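Local structure of UDP-galactopyranose mutase (3HDQ) at residues A[155-167]-A[188-201]. The protein probably interconverts UDP-galactopyranose and UDP-galactofuranose, using a bound FAD cofactor. Residues are numbered along the deposited sequence; the frame is centred on the assembly and turned at random.
Sequences QVRTSEDVVVSKV and PSELDASVTARVPT. With GDU (galactose-uridine-5'-diphosphate), chain K.
Ser-159 ties every one of its polar groups to the 188-201 loop, so one small residue near the beginning of helix 159-184 grips the chain returning after it. Ser-159 OG donates to Asp-192 O (2.8 Å), from above the carbonyl plane, and accepts from Thr-196 N in a fairly straight bond, 161° at the hydrogen. Val-195 N reaches Asp-192 O from the opposite face of that plane, across a type I turn, so this oxygen is held twice. The backbone of Ser-159 does the rest: its N donates to Leu-191 O at 3.0 Å, and its O receives Thr-196 OG1 at 2.8 Å, in the carbonyl plane and on a lone pair. Thr-196 manages this with OG1 between its own N and carbonyl carbon (chi1 62°), which leaves CG2 against Ser-159 CB. An alanine in place of Ser-159 would probably leave Thr-196 N without this acceptor and Asp-192 O with Val-195 N alone here, loosening the turn's hold on the helix. Upstream, Ala-193 N donates to Arg-157 O at 2.7 Å and, with Ser-159 N to Leu-191 O, makes Thr-158 and Asp-192 a single antiparallel, non-hydrogen-bonded pair, while Thr-158 OG1 bonds Ser-189 O. Asp-161 OD2 collects the amides of Arg-157 and Thr-158, fixing the approach to the helix. Apolar contacts complete the join: Val-162 lays CG2 and CG1 against the methyls of Ala-193 and Ala-197. Beyond the turn the loop enters the substrate pocket, where Arg-198 NE and NH2 both donate to GDU O2A, NE at 2.9 Å; Tyr-370 adds a cation-pi contact and Asn-372 a further bond to NH2. Dense polar pairing at Ser-159 and Thr-196 is consistent with a backbone held in place two residues before the arginine that probably offsets part of the diphosphate's negative charge.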
ATOM      1  N   GLN A 155       3.915  47.639  16.347  1.00 55.27           N
ATOM      2  CA  GLN A 155       2.931  46.603  16.201  1.00 59.05           C
ATOM      3  C   GLN A 155       3.458  45.574  15.269  1.00 53.39           C
ATOM      4  O   GLN A 155       3.703  45.864  14.142  1.00 52.45           O
ATOM      5  CB  GLN A 155       1.686  47.189  15.564  1.00 66.75           C
ATOM      6  CG  GLN A 155       0.552  47.378  16.519  1.00 70.78           C
ATOM      7  CD  GLN A 155      -0.428  46.253  16.471  1.00 85.13           C
ATOM      8  OE1 GLN A 155      -1.407  46.312  15.747  1.00 85.76           O
ATOM      9  NE2 GLN A 155      -0.183  45.221  17.256  1.00 80.78           N
ATOM     10  N   VAL A 156       3.602  44.356  15.739  1.00 50.92           N
ATOM     11  CA  VAL A 156       4.025  43.263  14.878  1.00 48.27           C
ATOM     12  C   VAL A 156       2.851  42.709  14.085  1.00 44.72           C
ATOM     13  O   VAL A 156       1.844  42.304  14.659  1.00 50.17           O
ATOM     14  CB  VAL A 156       4.654  42.134  15.716  1.00 48.47           C
ATOM     15  CG1 VAL A 156       5.135  41.004  14.819  1.00 43.84           C
ATOM     16  CG2 VAL A 156       5.801  42.684  16.571  1.00 38.78           C
ATOM     17  N   ARG A 157       2.984  42.695  12.763  1.00 39.48           N
ATOM     18  CA  ARG A 157       1.927  42.187  11.894  1.00 46.96           C
ATOM     19  C   ARG A 157       2.506  41.249  10.853  1.00 42.61           C
ATOM     20  O   ARG A 157       1.872  40.290  10.432  1.00 37.71           O
ATOM     21  CB  ARG A 157       1.261  43.328  11.126  1.00 48.86           C
ATOM     22  CG  ARG A 157       1.469  44.712  11.691  1.00 59.85           C
ATOM     23  CD  ARG A 157       1.030  45.761  10.670  1.00 71.70           C
ATOM     24  NE  ARG A 157       0.175  46.794  11.254  1.00 80.13           N
ATOM     25  CZ  ARG A 157      -0.727  46.578  12.209  1.00 77.83           C
ATOM     26  NH1 ARG A 157      -0.922  45.357  12.693  1.00 71.40           N
ATOM     27  NH2 ARG A 157      -1.449  47.589  12.676  1.00 77.64           N
ATOM     28  N   THR A 158       3.719  41.574  10.433  1.00 41.86           N
ATOM     29  CA  THR A 158       4.379  40.966   9.295  1.00 35.09           C
ATOM     30  C   THR A 158       5.342  39.856   9.727  1.00 40.47           C
ATOM     31  O   THR A 158       5.789  39.833  10.875  1.00 35.44           O
ATOM     32  CB  THR A 158       5.137  42.070   8.536  1.00 39.17           C
ATOM     33  OG1 THR A 158       4.234  42.720   7.634  1.00 50.25           O
ATOM     34  CG2 THR A 158       6.260  41.520   7.743  1.00 39.54           C
ATOM     35  N   SER A 159       5.639  38.927   8.817  1.00 33.33           N
ATOM     36  CA  SER A 159       6.657  37.917   9.085  1.00 35.03           C
ATOM     37  C   SER A 159       8.044  38.551   9.202  1.00 36.44           C
ATOM     38  O   SER A 159       8.908  38.028   9.898  1.00 35.00           O
ATOM     39  CB  SER A 159       6.646  36.809   8.025  1.00 32.22           C
ATOM     40  OG  SER A 159       5.795  35.748   8.416  1.00 28.92           O
ATOM     41  N   GLU A 160       8.249  39.674   8.515  1.00 37.34           N
ATOM     42  CA  GLU A 160       9.429  40.509   8.734  1.00 38.24           C
ATOM     43  C   GLU A 160       9.462  41.067  10.156  1.00 37.07           C
ATOM     44  O   GLU A 160      10.474  40.955  10.845  1.00 37.33           O
ATOM     45  CB  GLU A 160       9.483  41.660   7.732  1.00 37.32           C
ATOM     46  CG  GLU A 160      10.626  42.657   7.972  1.00 37.90           C
ATOM     47  CD  GLU A 160      10.700  43.700   6.874  1.00 39.15           C
ATOM     48  OE1 GLU A 160      11.800  43.971   6.343  1.00 39.09           O
ATOM     49  OE2 GLU A 160       9.633  44.233   6.523  1.00 44.64           O
ATOM     50  N   ASP A 161       8.352  41.660  10.591  1.00 38.96           N
ATOM     51  CA  ASP A 161       8.265  42.232  11.931  1.00 35.19           C
ATOM     52  C   ASP A 161       8.645  41.241  13.022  1.00 37.37           C
ATOM     53  O   ASP A 161       9.399  41.596  13.927  1.00 36.64           O
ATOM     54  CB  ASP A 161       6.851  42.751  12.239  1.00 41.35           C
ATOM     55  CG  ASP A 161       6.415  43.879  11.325  1.00 44.67           C
ATOM     56  OD1 ASP A 161       7.275  44.504  10.662  1.00 39.61           O
ATOM     57  OD2 ASP A 161       5.192  44.137  11.273  1.00 48.20           O
ATOM     58  N   VAL A 162       8.104  40.021  12.965  1.00 32.62           N
ATOM     59  CA  VAL A 162       8.299  39.080  14.072  1.00 38.51           C
ATOM     60  C   VAL A 162       9.763  38.723  14.274  1.00 33.08           C
ATOM     61  O   VAL A 162      10.204  38.509  15.397  1.00 38.20           O
ATOM     62  CB  VAL A 162       7.496  37.757  13.934  1.00 34.95           C
ATOM     63  CG1 VAL A 162       6.383  37.706  14.956  1.00 38.23           C
ATOM     64  CG2 VAL A 162       6.979  37.570  12.530  1.00 39.25           C
ATOM     65  N   VAL A 163      10.508  38.667  13.182  1.00 32.92           N
ATOM     66  CA  VAL A 163      11.905  38.270  13.241  1.00 37.54           C
ATOM     67  C   VAL A 163      12.823  39.451  13.542  1.00 36.06           C
ATOM     68  O   VAL A 163      13.596  39.422  14.494  1.00 37.68           O
ATOM     69  CB  VAL A 163      12.330  37.590  11.924  1.00 40.42           C
ATOM     70  CG1 VAL A 163      13.838  37.306  11.916  1.00 32.70           C
ATOM     71  CG2 VAL A 163      11.513  36.316  11.720  1.00 32.29           C
ATOM     72  N   VAL A 164      12.720  40.497  12.734  1.00 35.94           N
ATOM     73  CA  VAL A 164      13.611  41.644  12.859  1.00 32.65           C
ATOM     74  C   VAL A 164      13.501  42.322  14.238  1.00 34.00           C
ATOM     75  O   VAL A 164      14.438  42.948  14.706  1.00 38.26           O
ATOM     76  CB  VAL A 164      13.386  42.636  11.693  1.00 38.56           C
ATOM     77  CG1 VAL A 164      12.224  43.599  11.991  1.00 37.36           C
ATOM     78  CG2 VAL A 164      14.654  43.382  11.382  1.00 44.27           C
ATOM     79  N   SER A 165      12.366  42.156  14.902  1.00 35.46           N
ATOM     80  CA  SER A 165      12.149  42.757  16.216  1.00 38.31           C
ATOM     81  C   SER A 165      12.682  41.900  17.361  1.00 39.53           C
ATOM     82  O   SER A 165      12.639  42.308  18.528  1.00 36.21           O
ATOM     83  CB  SER A 165      10.652  43.032  16.439  1.00 37.04           C
ATOM     84  OG  SER A 165       9.933  41.830  16.641  1.00 35.36           O
ATOM     85  N   LYS A 166      13.175  40.711  17.028  1.00 37.70           N
ATOM     86  CA  LYS A 166      13.703  39.798  18.039  1.00 37.62           C
ATOM     87  C   LYS A 166      15.199  39.531  17.898  1.00 34.29           C
ATOM     88  O   LYS A 166      15.915  39.462  18.903  1.00 35.41           O
ATOM     89  CB  LYS A 166      12.918  38.481  18.044  1.00 39.96           C
ATOM     90  CG  LYS A 166      11.469  38.653  18.458  1.00 41.77           C
ATOM     91  CD  LYS A 166      10.728  37.333  18.541  1.00 46.04           C
ATOM     92  CE  LYS A 166       9.237  37.596  18.736  1.00 57.03           C
ATOM     93  NZ  LYS A 166       8.464  36.344  18.924  1.00 62.17           N
ATOM     94  N   VAL A 167      15.669  39.384  16.663  1.00 29.06           N
ATOM     95  CA  VAL A 167      17.075  39.060  16.422  1.00 28.99           C
ATOM     96  C   VAL A 167      17.746  40.000  15.431  1.00 33.34           C
ATOM     97  O   VAL A 167      18.891  39.778  15.033  1.00 32.29           O
ATOM     98  CB  VAL A 167      17.248  37.620  15.899  1.00 34.75           C
ATOM     99  CG1 VAL A 167      16.775  36.620  16.935  1.00 27.63           C
ATOM    100  CG2 VAL A 167      16.512  37.445  14.568  1.00 33.94           C
ATOM    101  N   PRO A 188       8.878  38.385   3.317  1.00 35.42           N
ATOM    102  CA  PRO A 188       8.237  38.271   4.631  1.00 32.74           C
ATOM    103  C   PRO A 188       7.371  39.484   4.976  1.00 35.56           C
ATOM    104  O   PRO A 188       6.481  39.368   5.809  1.00 34.78           O
ATOM    105  CB  PRO A 188       9.428  38.196   5.590  1.00 27.88           C
ATOM    106  CG  PRO A 188      10.504  37.592   4.791  1.00 33.50           C
ATOM    107  CD  PRO A 188      10.322  38.112   3.388  1.00 34.00           C
ATOM    108  N   SER A 189       7.650  40.634   4.369  1.00 38.53           N
ATOM    109  CA  SER A 189       6.820  41.818   4.600  1.00 41.47           C
ATOM    110  C   SER A 189       5.390  41.579   4.104  1.00 39.75           C
ATOM    111  O   SER A 189       4.442  42.160   4.628  1.00 40.16           O
ATOM    112  CB  SER A 189       7.418  43.054   3.926  1.00 34.34           C
ATOM    113  OG  SER A 189       7.529  42.873   2.523  1.00 38.21           O
ATOM    114  N   GLU A 190       5.251  40.706   3.106  1.00 33.13           N
ATOM    115  CA  GLU A 190       3.956  40.395   2.505  1.00 35.39           C
ATOM    116  C   GLU A 190       3.232  39.192   3.128  1.00 35.55           C
ATOM    117  O   GLU A 190       2.231  38.727   2.598  1.00 33.81           O
ATOM    118  CB  GLU A 190       4.123  40.168   1.005  1.00 42.03           C
ATOM    119  CG  GLU A 190       4.716  41.364   0.245  1.00 39.34           C
ATOM    120  CD  GLU A 190       5.199  40.985  -1.144  1.00 50.41           C
ATOM    121  OE1 GLU A 190       6.181  40.206  -1.246  1.00 48.07           O
ATOM    122  OE2 GLU A 190       4.601  41.465  -2.134  1.00 49.96           O
ATOM    123  N   LEU A 191       3.728  38.691   4.255  1.00 37.52           N
ATOM    124  CA  LEU A 191       3.078  37.567   4.913  1.00 31.09           C
ATOM    125  C   LEU A 191       2.669  37.971   6.308  1.00 33.35           C
ATOM    126  O   LEU A 191       3.315  38.822   6.923  1.00 36.60           O
ATOM    127  CB  LEU A 191       4.017  36.360   4.973  1.00 31.55           C
ATOM    128  CG  LEU A 191       4.326  35.701   3.631  1.00 31.91           C
ATOM    129  CD1 LEU A 191       5.517  34.755   3.754  1.00 28.59           C
ATOM    130  CD2 LEU A 191       3.097  34.968   3.108  1.00 30.00           C
ATOM    131  N   ASP A 192       1.590  37.380   6.811  1.00 31.55           N
ATOM    132  CA  ASP A 192       1.244  37.556   8.218  1.00 35.37           C
ATOM    133  C   ASP A 192       2.366  37.023   9.122  1.00 38.33           C
ATOM    134  O   ASP A 192       3.065  36.063   8.773  1.00 35.26           O
ATOM    135  CB  ASP A 192      -0.075  36.856   8.549  1.00 36.67           C
ATOM    136  CG  ASP A 192      -0.558  37.156   9.958  1.00 47.10           C
ATOM    137  OD1 ASP A 192      -1.223  38.201  10.158  1.00 51.20           O
ATOM    138  OD2 ASP A 192      -0.281  36.341  10.869  1.00 50.50           O
ATOM    139  N   ALA A 193       2.517  37.655  10.283  1.00 33.82           N
ATOM    140  CA  ALA A 193       3.508  37.294  11.286  1.00 31.15           C
ATOM    141  C   ALA A 193       3.577  35.797  11.610  1.00 35.58           C
ATOM    142  O   ALA A 193       4.640  35.275  11.961  1.00 36.23           O
ATOM    143  CB  ALA A 193       3.240  38.081  12.565  1.00 35.47           C
ATOM    144  N   SER A 194       2.445  35.116  11.499  1.00 32.94           N
ATOM    145  CA  SER A 194       2.317  33.743  11.997  1.00 33.74           C
ATOM    146  C   SER A 194       3.144  32.712  11.224  1.00 28.59           C
ATOM    147  O   SER A 194       3.348  31.599  11.698  1.00 31.32           O
ATOM    148  CB  SER A 194       0.848  33.319  12.000  1.00 28.54           C
ATOM    149  OG  SER A 194       0.358  33.257  10.671  1.00 31.72           O
ATOM    150  N   VAL A 195       3.593  33.078  10.030  1.00 25.58           N
ATOM    151  CA  VAL A 195       4.366  32.175   9.192  1.00 29.20           C
ATOM    152  C   VAL A 195       5.786  32.014   9.742  1.00 32.00           C
ATOM    153  O   VAL A 195       6.194  30.903  10.070  1.00 30.39           O
ATOM    154  CB  VAL A 195       4.398  32.653   7.720  1.00 30.94           C
ATOM    155  CG1 VAL A 195       5.358  31.813   6.897  1.00 28.02           C
ATOM    156  CG2 VAL A 195       2.997  32.602   7.133  1.00 29.37           C
ATOM    157  N   THR A 196       6.527  33.114   9.869  1.00 27.10           N
ATOM    158  CA  THR A 196       7.876  33.030  10.431  1.00 32.52           C
ATOM    159  C   THR A 196       7.868  32.843  11.952  1.00 32.69           C
ATOM    160  O   THR A 196       8.812  32.286  12.504  1.00 33.03           O
ATOM    161  CB  THR A 196       8.767  34.232  10.051  1.00 28.21           C
ATOM    162  OG1 THR A 196       8.204  35.435  10.578  1.00 29.58           O
ATOM    163  CG2 THR A 196       8.904  34.341   8.540  1.00 30.05           C
ATOM    164  N   ALA A 197       6.808  33.298  12.619  1.00 25.67           N
ATOM    165  CA  ALA A 197       6.638  33.051  14.046  1.00 29.67           C
ATOM    166  C   ALA A 197       6.584  31.557  14.375  1.00 32.91           C
ATOM    167  O   ALA A 197       6.708  31.172  15.537  1.00 38.34           O
ATOM    168  CB  ALA A 197       5.382  33.748  14.577  1.00 27.22           C
ATOM    169  N   ARG A 198       6.386  30.718  13.360  1.00 27.95           N
ATOM    170  CA  ARG A 198       6.423  29.267  13.554  1.00 30.37           C
ATOM    171  C   ARG A 198       7.763  28.785  14.102  1.00 34.51           C
ATOM    172  O   ARG A 198       7.831  27.777  14.801  1.00 31.49           O
ATOM    173  CB  ARG A 198       6.127  28.531  12.244  1.00 26.31           C
ATOM    174  CG  ARG A 198       4.650  28.457  11.889  1.00 25.59           C
ATOM    175  CD  ARG A 198       4.431  27.919  10.467  1.00 34.41           C
ATOM    176  NE  ARG A 198       4.870  26.532  10.280  1.00 28.33           N
ATOM    177  CZ  ARG A 198       4.114  25.462  10.524  1.00 28.91           C
ATOM    178  NH1 ARG A 198       2.881  25.610  10.989  1.00 30.08           N
ATOM    179  NH2 ARG A 198       4.594  24.241  10.319  1.00 26.78           N
ATOM    180  N   VAL A 199       8.829  29.500  13.767  1.00 33.21           N
ATOM    181  CA  VAL A 199      10.162  29.113  14.192  1.00 34.66           C
ATOM    182  C   VAL A 199      10.651  30.047  15.287  1.00 34.12           C
ATOM    183  O   VAL A 199      11.162  31.125  15.012  1.00 41.97           O
ATOM    184  CB  VAL A 199      11.146  29.145  13.008  1.00 34.96           C
ATOM    185  CG1 VAL A 199      12.512  28.655  13.434  1.00 32.21           C
ATOM    186  CG2 VAL A 199      10.594  28.324  11.838  1.00 30.12           C
ATOM    187  N   PRO A 200      10.539  29.616  16.542  1.00 41.99           N
ATOM    188  CA  PRO A 200      10.909  30.514  17.641  1.00 42.84           C
ATOM    189  C   PRO A 200      12.421  30.770  17.671  1.00 36.53           C
ATOM    190  O   PRO A 200      13.193  29.914  17.239  1.00 35.35           O
ATOM    191  CB  PRO A 200      10.503  29.698  18.863  1.00 44.33           C
ATOM    192  CG  PRO A 200      10.927  28.271  18.457  1.00 44.74           C
ATOM    193  CD  PRO A 200      10.583  28.196  16.958  1.00 39.74           C
ATOM    194  N   THR A 201      12.837  31.938  18.149  1.00 37.64           N
ATOM    195  CA  THR A 201      14.246  32.171  18.441  1.00 34.69           C
ATOM    196  C   THR A 201      14.537  31.802  19.881  1.00 31.18           C
ATOM    197  O   THR A 201      13.718  32.024  20.759  1.00 33.30           O
ATOM    198  CB  THR A 201      14.686  33.615  18.174  1.00 45.76           C
ATOM    199  OG1 THR A 201      13.541  34.480  18.225  1.00 48.13           O
ATOM    200  CG2 THR A 201      15.367  33.711  16.794  1.00 36.30           C
TER
HETATM  201  N1  GDU K 500      11.654  29.725   7.810  1.00 26.82           N
HETATM  202  C2  GDU K 500      12.744  30.180   7.400  1.00 32.82           C
HETATM  203  N3  GDU K 500      13.946  29.791   7.346  1.00 32.03           N
HETATM  204  C4  GDU K 500      14.122  28.556   7.848  1.00 31.14           C
HETATM  205  C5  GDU K 500      12.934  27.850   8.383  1.00 26.52           C
HETATM  206  C6  GDU K 500      11.737  28.468   8.334  1.00 28.25           C
HETATM  207  O2  GDU K 500      12.594  31.474   6.834  1.00 29.24           O
HETATM  208  O4  GDU K 500      15.227  28.017   7.838  1.00 28.92           O
HETATM  209  C1D GDU K 500      10.398  30.413   7.708  1.00 27.28           C
HETATM  210  C2D GDU K 500       9.641  30.363   6.359  1.00 27.30           C
HETATM  211  O2D GDU K 500       8.801  31.494   6.164  1.00 28.37           O
HETATM  212  C3D GDU K 500       8.853  29.081   6.530  1.00 29.88           C
HETATM  213  C4D GDU K 500       8.339  29.308   7.951  1.00 27.30           C
HETATM  214  O4D GDU K 500       9.409  29.953   8.649  1.00 26.62           O
HETATM  215  O3D GDU K 500       7.819  28.976   5.556  1.00 29.83           O
HETATM  216  C5D GDU K 500       7.676  28.118   8.628  1.00 30.97           C
HETATM  217  O5D GDU K 500       8.732  27.144   8.730  1.00 34.48           O
HETATM  218  PA  GDU K 500       8.454  25.573   8.681  1.00 27.23           P
HETATM  219  O1A GDU K 500       9.690  24.876   9.134  1.00 29.66           O
HETATM  220  O2A GDU K 500       7.360  25.277   9.621  1.00 25.20           O
HETATM  221  O3A GDU K 500       8.174  25.106   7.188  1.00 32.76           O
HETATM  222  PB  GDU K 500       7.301  23.833   6.840  1.00 28.85           P
HETATM  223  O1B GDU K 500       7.324  23.863   5.358  1.00 30.64           O
HETATM  224  O2B GDU K 500       5.876  23.859   7.254  1.00 25.71           O
HETATM  225  O3B GDU K 500       7.981  22.445   7.274  0.63 28.10           O
HETATM  226  C1' GDU K 500       7.475  21.107   7.456  0.33 31.32           C
HETATM  227  C2' GDU K 500       6.882  20.984   8.875  0.47 30.34           C
HETATM  228  C3' GDU K 500       7.949  21.566   9.831  0.57 29.40           C
HETATM  229  C4' GDU K 500       9.167  20.594   9.829  0.53 30.56           C
HETATM  230  C5' GDU K 500       9.614  20.364   8.359  0.54 32.53           C
HETATM  231  C6' GDU K 500      10.629  19.197   8.193  0.56 32.05           C
HETATM  232  O2' GDU K 500       5.598  21.629   8.973  0.51 29.79           O
HETATM  233  O3' GDU K 500       7.364  21.729  11.144  0.61 26.37           O
HETATM  234  O4' GDU K 500       8.753  19.361  10.455  0.43 31.16           O
HETATM  235  O5' GDU K 500       8.602  20.206   7.326  0.33 33.10           O
HETATM  236  O6' GDU K 500      11.998  19.658   8.098  0.87 26.60           O